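Local coordinates for protein exopolyphosphatase (Cytophaga hutchinsonii, PDB 3MDQ) that probably hydrolyses inorganic polyphosphate from the chain end, releasing orthophosphate, as an exopolyphosphatase of the Ppx/GppA family with an actin-like ATPase fold, at residues Ala218-Gln223 against Ala263-Leu268. Numbering follows the deposited sequence. Where two conformers were deposited one is given.
Sequences AEMNIQ and AGMIEL
Glu219 and Met220, on helix 212-225, make a small packing contact with Ala263, Gly264 and Met265 in the loop that leads into helix 267-286. Helix 212-225 directly follows strand 206-210 of the six-stranded mixed sheet, and the contact lies about 15 Å from the centre of the chain, measured between centres. No direct hydrogen bond joins the two segments, which bury only 111 Å² between them. Both methionines are selenomethionines: the terminal methyl CE of Met265 comes against SE of Met220, 4.1 Å away, the side chains passing at a slant. Met265 gets there by setting CG anti to its own N (chi1 -176°) and then folding at chi2 and chi3, which carries its methyl group toward helix 212-225. Met220 reaches out through an extended chi2 and bends only at chi3. Beside this apolar touch runs a tentative polar bridge, since Glu219 has a second conformer. In the conformer described here, one water donates to OE1 of Glu219 at 2.6 Å and to the carbonyl O of Ala263 at 3.0 Å, and the same OE1 lies 4.4 Å from CA of Gly264, which takes a positive phi (82°). Around the contact, Met220 packs on Leu247 and Gln250 of helix 241-253, Met265 rests on Ala270 and Val273 of helix 267-286, and Asn221 turns to strand 236-240, where it hydrogen-bonds Tyr237.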
# COMPACT_ATOMS: atom_id res chain seq x y z
N ALA A 218 9.94 -5.36 -7.06
CA ALA A 218 11.31 -4.94 -6.98
C ALA A 218 12.21 -6.07 -6.47
O ALA A 218 13.27 -6.34 -7.06
CB ALA A 218 11.46 -3.69 -6.12
N GLU A 219 11.80 -6.72 -5.39
CA GLU A 219 12.62 -7.77 -4.81
C GLU A 219 12.79 -8.94 -5.77
O GLU A 219 13.88 -9.48 -5.88
CB GLU A 219 12.04 -8.24 -3.46
CG GLU A 219 12.23 -7.22 -2.33
CD GLU A 219 11.55 -7.61 -1.02
OE1 GLU A 219 10.78 -8.59 -0.99
OE2 GLU A 219 11.79 -6.93 -0.00
N MSE A 220 11.73 -9.29 -6.51
CA MSE A 220 11.81 -10.36 -7.52
C MSE A 220 12.79 -9.98 -8.61
O MSE A 220 13.54 -10.81 -9.08
CB MSE A 220 10.44 -10.65 -8.14
CG MSE A 220 9.50 -11.35 -7.22
SE MSE A 220 7.71 -11.56 -7.86
CE MSE A 220 8.07 -12.97 -9.14
N ASN A 221 12.78 -8.71 -9.02
CA ASN A 221 13.64 -8.28 -10.10
C ASN A 221 15.10 -8.27 -9.67
O ASN A 221 16.00 -8.58 -10.46
CB ASN A 221 13.25 -6.90 -10.58
CG ASN A 221 13.69 -6.66 -12.03
OD1 ASN A 221 13.38 -7.46 -12.91
ND2 ASN A 221 14.44 -5.57 -12.24
N ILE A 222 15.33 -7.86 -8.44
CA ILE A 222 16.67 -7.88 -7.85
C ILE A 222 17.23 -9.30 -7.86
O ILE A 222 18.36 -9.53 -8.26
CB ILE A 222 16.63 -7.26 -6.43
CG1 ILE A 222 16.47 -5.74 -6.53
CG2 ILE A 222 17.88 -7.62 -5.60
CD1 ILE A 222 15.99 -5.12 -5.21
N GLN A 223 16.41 -10.24 -7.44
CA GLN A 223 16.83 -11.64 -7.40
C GLN A 223 17.07 -12.15 -8.81
O GLN A 223 18.09 -12.81 -9.07
CB GLN A 223 15.79 -12.50 -6.68
CG GLN A 223 16.22 -13.94 -6.38
CD GLN A 223 17.58 -14.03 -5.64
OE1 GLN A 223 17.68 -13.72 -4.45
NE2 GLN A 223 18.61 -14.45 -6.37
N ALA A 263 10.28 -15.70 -2.64
CA ALA A 263 10.84 -15.08 -1.45
C ALA A 263 10.16 -13.73 -1.19
O ALA A 263 10.03 -12.90 -2.09
CB ALA A 263 12.38 -14.91 -1.61
N GLY A 264 9.69 -13.55 0.05
CA GLY A 264 9.02 -12.33 0.48
C GLY A 264 7.55 -12.24 0.13
O GLY A 264 6.87 -11.27 0.49
N MSE A 265 7.04 -13.23 -0.60
CA MSE A 265 5.66 -13.16 -0.97
C MSE A 265 4.82 -13.79 0.13
O MSE A 265 4.60 -15.00 0.16
CB MSE A 265 5.44 -13.85 -2.30
CG MSE A 265 4.02 -13.74 -2.80
SE MSE A 265 3.57 -12.26 -3.79
CE MSE A 265 4.54 -12.68 -5.43
N ILE A 266 4.31 -12.95 1.01
CA ILE A 266 3.44 -13.43 2.09
C ILE A 266 2.10 -13.95 1.54
O ILE A 266 1.67 -13.55 0.45
CB ILE A 266 3.23 -12.33 3.17
CG1 ILE A 266 2.52 -11.09 2.62
CG2 ILE A 266 4.61 -11.92 3.81
CD1 ILE A 266 2.34 -9.98 3.70
N GLU A 267 1.43 -14.83 2.29
CA GLU A 267 0.21 -15.50 1.81
C GLU A 267 -0.86 -14.55 1.24
O GLU A 267 -1.39 -14.76 0.15
CB GLU A 267 -0.43 -16.35 2.90
CG GLU A 267 -1.47 -17.37 2.33
CD GLU A 267 -2.93 -16.91 2.35
OE1 GLU A 267 -3.24 -15.91 3.03
OE2 GLU A 267 -3.79 -17.58 1.69
N LEU A 268 -1.19 -13.48 1.96
CA LEU A 268 -2.27 -12.61 1.48
C LEU A 268 -1.88 -11.88 0.20
O LEU A 268 -2.71 -11.65 -0.67
CB LEU A 268 -2.69 -11.61 2.57
CG LEU A 268 -3.43 -12.25 3.76
CD1 LEU A 268 -3.53 -11.23 4.91
CD2 LEU A 268 -4.82 -12.78 3.38
O HOH W 1 9.01 -10.12 -2.05